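Local coordinates for AtGH3.15 acyl acid amido synthetase (Arabidopsis thaliana, PDB 6E1Q), which uses ATP to conjugate indole-3-butyric acid, a precursor of auxin, to glutamine and possibly cysteine, and also accepts the herbicide 2,4-DB, at residues Ala213-Pro218 and Lys295-Ile300; Ser299-Thr304 and Leu321-Tyr326. All blocks are in the same frame, centred on the assembly; numbering follows the deposited sequence.

Contact 1 of 2, residues Ala213-Pro218 and Lys295-Ile300; sequences ARLGAP and KCIESI. With CFA ((2,4-dichlorophenoxy)acetic acid), chain C.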
loop_
_atom_site.group_PDB
_atom_site.type_symbol
_atom_site.label_atom_id
_atom_site.label_comp_id
_atom_site.label_asym_id
_atom_site.label_seq_id
_atom_site.Cartn_x
_atom_site.Cartn_y
_atom_site.Cartn_z
ATOM N N ALA A 213 20.212 6.744 -3.763
ATOM C CA ALA A 213 19.586 8.056 -3.794
ATOM C C ALA A 213 18.145 8.040 -3.305
ATOM O O ALA A 213 17.561 9.108 -3.123
ATOM C CB ALA A 213 19.634 8.646 -5.215
ATOM N N ARG A 214 17.567 6.873 -3.058
ATOM C CA ARG A 214 16.178 6.820 -2.643
ATOM C C ARG A 214 15.929 5.480 -1.988
ATOM O O ARG A 214 16.507 4.469 -2.395
ATOM C CB ARG A 214 15.237 7.033 -3.840
ATOM C CG ARG A 214 13.857 6.391 -3.747
ATOM C CD ARG A 214 12.955 6.880 -4.901
ATOM N NE ARG A 214 12.967 5.941 -6.024
ATOM C CZ ARG A 214 12.167 6.004 -7.082
ATOM N NH1 ARG A 214 11.263 6.967 -7.182
ATOM N NH2 ARG A 214 12.278 5.101 -8.046
ATOM N N LEU A 215 15.080 5.490 -0.968
ATOM C CA LEU A 215 14.607 4.279 -0.316
ATOM C C LEU A 215 13.155 4.056 -0.707
ATOM O O LEU A 215 12.364 5.002 -0.730
ATOM C CB LEU A 215 14.716 4.398 1.204
ATOM C CG LEU A 215 16.071 4.809 1.806
ATOM C CD1 LEU A 215 15.923 4.983 3.311
ATOM C CD2 LEU A 215 17.167 3.785 1.489
ATOM N N GLY A 216 12.811 2.813 -1.017
ATOM C CA GLY A 216 11.457 2.480 -1.418
ATOM C C GLY A 216 10.996 1.186 -0.786
ATOM O O GLY A 216 11.791 0.288 -0.487
ATOM N N ALA A 217 9.688 1.107 -0.594
ATOM C CA ALA A 217 9.015 -0.100 -0.139
ATOM C C ALA A 217 7.545 0.059 -0.460
ATOM O O ALA A 217 7.081 1.174 -0.714
ATOM C CB ALA A 217 9.230 -0.328 1.366
ATOM N N PRO A 218 6.778 -1.029 -0.453
ATOM C CA PRO A 218 5.343 -0.874 -0.749
ATOM C C PRO A 218 4.633 0.102 0.184
ATOM O O PRO A 218 3.941 1.015 -0.292
ATOM C CB PRO A 218 4.802 -2.307 -0.616
ATOM C CG PRO A 218 6.007 -3.194 -0.838
ATOM C CD PRO A 218 7.167 -2.443 -0.248
ATOM N N LYS A 295 17.591 10.742 -1.036
ATOM C CA LYS A 295 16.897 12.006 -1.211
ATOM C C LYS A 295 15.416 11.934 -0.858
ATOM O O LYS A 295 14.789 12.980 -0.686
ATOM C CB LYS A 295 17.050 12.495 -2.659
ATOM C CG LYS A 295 18.502 12.722 -3.074
ATOM C CD LYS A 295 19.174 13.701 -2.125
ATOM C CE LYS A 295 20.646 13.886 -2.462
ATOM N NZ LYS A 295 21.346 14.582 -1.342
ATOM N N CYS A 296 14.844 10.743 -0.734
ATOM C CA CYS A 296 13.450 10.633 -0.334
ATOM C C CYS A 296 13.178 9.182 0.031
ATOM O O CYS A 296 13.965 8.282 -0.266
ATOM C CB CYS A 296 12.500 11.101 -1.445
ATOM S SG CYS A 296 12.489 10.008 -2.861
ATOM N N ILE A 297 12.048 8.979 0.695
ATOM C CA ILE A 297 11.576 7.672 1.107
ATOM C C ILE A 297 10.206 7.501 0.483
ATOM O O ILE A 297 9.262 8.199 0.864
ATOM C CB ILE A 297 11.501 7.539 2.627
ATOM C CG1 ILE A 297 12.899 7.642 3.232
ATOM C CG2 ILE A 297 10.768 6.232 2.993
ATOM C CD1 ILE A 297 12.885 7.922 4.708
ATOM N N GLU A 298 10.098 6.562 -0.455
ATOM C CA GLU A 298 8.922 6.400 -1.297
ATOM C C GLU A 298 8.138 5.187 -0.820
ATOM O O GLU A 298 8.683 4.076 -0.768
ATOM C CB GLU A 298 9.337 6.240 -2.766
ATOM C CG GLU A 298 8.188 5.841 -3.693
ATOM C CD GLU A 298 7.247 7.006 -4.020
ATOM O OE1 GLU A 298 7.726 8.148 -4.170
ATOM O OE2 GLU A 298 6.021 6.782 -4.109
ATOM N N SER A 299 6.868 5.398 -0.459
ATOM C CA SER A 299 5.967 4.308 -0.085
ATOM C C SER A 299 4.554 4.855 0.031
ATOM O O SER A 299 4.337 6.068 0.059
ATOM C CB SER A 299 6.369 3.666 1.249
ATOM O OG SER A 299 6.105 4.575 2.321
ATOM N N ILE A 300 3.596 3.941 0.145
ATOM C CA ILE A 300 2.220 4.349 0.407
ATOM C C ILE A 300 2.125 4.861 1.842
ATOM O O ILE A 300 2.486 4.157 2.796
ATOM C CB ILE A 300 1.252 3.194 0.138
ATOM C CG1 ILE A 300 1.273 2.871 -1.361
ATOM C CG2 ILE A 300 -0.163 3.557 0.600
ATOM C CD1 ILE A 300 0.601 1.560 -1.700
HETATM C C1 CFA C . 10.634 3.262 -5.625
HETATM C C2 CFA C . 9.284 3.382 -6.327
HETATM C "C1'" CFA C . 8.096 1.765 -5.036
HETATM C "C2'" CFA C . 7.098 1.423 -4.134
HETATM C "C3'" CFA C . 6.966 0.118 -3.731
HETATM C "C4'" CFA C . 7.821 -0.837 -4.218
HETATM C "C5'" CFA C . 8.813 -0.521 -5.115
HETATM CL CL3 CFA C . 5.956 2.618 -3.459
HETATM C "C6'" CFA C . 8.944 0.783 -5.526
HETATM O O1 CFA C . 11.677 3.049 -6.295
HETATM O O2 CFA C . 10.692 3.351 -4.377
HETATM O "O1'" CFA C . 8.233 3.095 -5.448
HETATM CL CL4 CFA C . 7.626 -2.502 -3.673
#
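Leu-215 is held at both of its peptide groups by the parallel strand beside it: its N donates to Cys-296 O (3.1 Å), and its O receives Glu-298 N at 2.8 Å in a nearly straight bond. Ala-217 N extends the pairing to Glu-298 O, while Lys-295 N to Ala-213 O and Ile-300 N to Pro-218 O bond the two ends. On the face shared by Leu-215 and Ile-297, these side chains lie side by side, with CD1 of Leu-215 4.0 Å from CG1 of Ile-297, and both pack on Leu-287. The other face receives a bound (2,4-dichlorophenoxy)acetic acid. Gly-216, lacking a side chain, lets O2 of this ligand approach its CA to 3.2 Å. The guanidinium of Arg-214 lies with one face against the ligand's carboxylate, NH2 being 2.8 Å from O1; its CD rests on SG of Cys-296 (3.8 Å). Glu-298 has CG anti to the backbone N (chi1 171°), which places CG 3.3 Å from the ether oxygen O1'. In the second shell, Ser-141 OG bonds NE of Arg-214, and Thr-322 OG1 and Ser-324 N hold the two carboxylate oxygens of Glu-298. Pairing of strands 212-217 and 297-298 thus forms one wall of the pocket that holds this ligand, in the N-terminal domain of GH3 enzymes, members of the ANL adenylating clan.

Contact 2 of 2, residues Ser299-Thr304 and Leu321-Tyr326; sequences SIITGT and LTSSFY. With CFA ((2,4-dichlorophenoxy)acetic acid), chain D.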
loop_
_atom_site.group_PDB
_atom_site.type_symbol
_atom_site.label_atom_id
_atom_site.label_comp_id
_atom_site.label_asym_id
_atom_site.label_seq_id
_atom_site.Cartn_x
_atom_site.Cartn_y
_atom_site.Cartn_z
ATOM N N SER A 299 6.868 5.398 -0.459
ATOM C CA SER A 299 5.967 4.308 -0.085
ATOM C C SER A 299 4.554 4.855 0.031
ATOM O O SER A 299 4.337 6.068 0.059
ATOM C CB SER A 299 6.369 3.666 1.249
ATOM O OG SER A 299 6.105 4.575 2.321
ATOM N N ILE A 300 3.596 3.941 0.145
ATOM C CA ILE A 300 2.220 4.349 0.407
ATOM C C ILE A 300 2.125 4.861 1.842
ATOM O O ILE A 300 2.486 4.157 2.796
ATOM C CB ILE A 300 1.252 3.194 0.138
ATOM C CG1 ILE A 300 1.273 2.871 -1.361
ATOM C CG2 ILE A 300 -0.163 3.557 0.600
ATOM C CD1 ILE A 300 0.601 1.560 -1.700
ATOM N N ILE A 301 1.659 6.104 1.998
ATOM C CA ILE A 301 1.504 6.755 3.290
ATOM C C ILE A 301 0.087 7.276 3.501
ATOM O O ILE A 301 -0.143 8.071 4.408
ATOM C CB ILE A 301 2.518 7.904 3.468
ATOM C CG1 ILE A 301 2.332 8.947 2.352
ATOM C CG2 ILE A 301 3.935 7.367 3.560
ATOM C CD1 ILE A 301 3.469 9.975 2.242
ATOM N N THR A 302 -0.856 6.872 2.663
ATOM C CA THR A 302 -2.238 7.313 2.758
ATOM C C THR A 302 -3.110 6.210 3.358
ATOM O O THR A 302 -2.722 5.043 3.443
ATOM C CB THR A 302 -2.756 7.706 1.368
ATOM O OG1 THR A 302 -2.665 6.567 0.496
ATOM C CG2 THR A 302 -1.925 8.862 0.789
ATOM N N GLY A 303 -4.318 6.595 3.761
ATOM C CA GLY A 303 -5.259 5.616 4.278
ATOM C C GLY A 303 -4.761 5.034 5.588
ATOM O O GLY A 303 -4.285 5.754 6.468
ATOM N N THR A 304 -4.847 3.704 5.708
ATOM C CA THR A 304 -4.372 3.031 6.915
ATOM C C THR A 304 -2.898 3.318 7.171
ATOM O O THR A 304 -2.470 3.389 8.329
ATOM C CB THR A 304 -4.614 1.517 6.813
ATOM O OG1 THR A 304 -4.353 0.894 8.086
ATOM C CG2 THR A 304 -3.725 0.881 5.707
ATOM N N LEU A 321 9.083 12.029 3.068
ATOM C CA LEU A 321 8.302 10.848 2.724
ATOM C C LEU A 321 7.465 11.184 1.504
ATOM O O LEU A 321 6.656 12.122 1.542
ATOM C CB LEU A 321 7.412 10.422 3.885
ATOM C CG LEU A 321 8.051 10.394 5.273
ATOM C CD1 LEU A 321 7.027 9.913 6.278
ATOM C CD2 LEU A 321 9.293 9.503 5.281
ATOM N N THR A 322 7.670 10.450 0.417
ATOM C CA THR A 322 6.927 10.718 -0.805
ATOM C C THR A 322 6.002 9.552 -1.131
ATOM O O THR A 322 6.290 8.396 -0.816
ATOM C CB THR A 322 7.866 10.996 -1.990
ATOM O OG1 THR A 322 8.719 9.864 -2.219
ATOM C CG2 THR A 322 8.723 12.217 -1.703
ATOM N N SER A 323 4.871 9.874 -1.752
ATOM C CA SER A 323 3.931 8.881 -2.264
ATOM C C SER A 323 3.559 9.370 -3.661
ATOM O O SER A 323 2.754 10.296 -3.821
ATOM C CB SER A 323 2.717 8.727 -1.348
ATOM O OG SER A 323 1.791 7.786 -1.878
ATOM N N SER A 324 4.158 8.751 -4.668
ATOM C CA SER A 324 4.096 9.265 -6.029
ATOM C C SER A 324 2.989 8.652 -6.871
ATOM O O SER A 324 2.623 9.240 -7.894
ATOM C CB SER A 324 5.427 9.011 -6.739
ATOM O OG SER A 324 6.451 9.748 -6.117
ATOM N N PHE A 325 2.479 7.480 -6.497
ATOM C CA PHE A 325 1.683 6.672 -7.409
ATOM C C PHE A 325 0.391 6.216 -6.762
ATOM O O PHE A 325 0.383 5.781 -5.608
ATOM C CB PHE A 325 2.450 5.436 -7.878
ATOM C CG PHE A 325 3.879 5.709 -8.273
ATOM C CD1 PHE A 325 4.182 6.172 -9.547
ATOM C CD2 PHE A 325 4.919 5.461 -7.385
ATOM C CE1 PHE A 325 5.496 6.408 -9.926
ATOM C CE2 PHE A 325 6.236 5.694 -7.758
ATOM C CZ PHE A 325 6.524 6.167 -9.031
ATOM N N TYR A 326 -0.698 6.285 -7.534
ATOM C CA TYR A 326 -1.980 5.716 -7.128
ATOM C C TYR A 326 -2.374 4.693 -8.187
ATOM O O TYR A 326 -2.639 5.050 -9.345
ATOM C CB TYR A 326 -3.065 6.781 -6.953
ATOM C CG TYR A 326 -4.416 6.148 -6.714
ATOM C CD1 TYR A 326 -4.624 5.315 -5.617
ATOM C CD2 TYR A 326 -5.458 6.339 -7.594
ATOM C CE1 TYR A 326 -5.841 4.697 -5.404
ATOM C CE2 TYR A 326 -6.691 5.734 -7.388
ATOM C CZ TYR A 326 -6.877 4.914 -6.299
ATOM O OH TYR A 326 -8.102 4.309 -6.118
HETATM C C1 CFA D . 1.878 1.235 -8.397
HETATM C C2 CFA D . 3.355 0.998 -8.067
HETATM C "C1'" CFA D . 5.481 1.186 -9.158
HETATM C "C2'" CFA D . 6.251 0.068 -8.856
HETATM C "C3'" CFA D . 7.634 0.183 -8.774
HETATM C "C4'" CFA D . 8.245 1.408 -8.998
HETATM C "C5'" CFA D . 7.476 2.516 -9.304
HETATM CL CL3 CFA D . 5.479 -1.521 -8.570
HETATM C "C6'" CFA D . 6.101 2.403 -9.387
HETATM O O1 CFA D . 1.575 2.102 -9.253
HETATM O O2 CFA D . 0.957 0.585 -7.829
HETATM O "O1'" CFA D . 4.083 1.107 -9.260
HETATM CL CL4 CFA D . 10.022 1.577 -8.901
HETATM O O HOH W 1 6.894 7.248 1.840
#
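Ser-299 N donates to Thr-322 O (3.1 Å), the one direct hydrogen bond between the two segments, with the N lying nearly in line with the carbonyl (C=O...N 171°). The tight part of the contact is built around Ser-323, whose CB meets both Ser-299 O (3.4 Å) and CG1 of Ile-301 (3.7 Å). Ile-301 turns CG1 between its backbone N and carbonyl carbon (chi1 59°), and its chain runs on toward Leu-321, with CD1 of Ile-301 4.3 Å from CB of Leu-321. The hydroxyl of Ser-323 extends past this packing to bond the OH of Tyr-348, a residue of the ATP site. Here strand 321-327 runs next to strand 297-298 in the parallel part of the sheet of the GH3 N-terminal domain, and the chain turns a corner at Ser-299. The flank is looser. A water joins OG of Ser-299 (2.8 Å) to Thr-322 O, and beyond Ile-301 the chain leaves its neighbour, so that Thr-302 to Thr-304 make no contact with 321-326. Phe-325, part of both the substrate and the ATP site, likewise turns from the first segment to a second molecule of (2,4-dichlorophenoxy)acetic acid, whose ring, steeply inclined, sets C6' over the centre of one phenyl face, 3.7 Å from CE2; CB of Ser-324 lies against the opposite face. With an alanine here, the ligand's ring would probably lose the surface supporting C6' and be freer to turn. Tyr-326 bonds Asp-408 through its OH, both being ATP-site residues.

Overall arrangement
Followed from the N terminus, the chain first lays down 213-218, then makes a long, mostly helical excursion that includes helices 220-243, 253-258, 268-278 and 286-290, before 295-300 returns and contact 1 closes the loop. Contact 2 closes a much shorter one, out from 299-304 through helix 309-316 and back along 321-326. The two loops follow one another and neither encloses the other; they meet at Ser-299 and Ile-300, which belong to both contacts, and the contact centres lie about 10 Å apart. In the sheet, strand 297-298 sits between 212-217 and 321-327, connecting the pocket of one bound acid to the residues that reach the second acid and the nucleotide site.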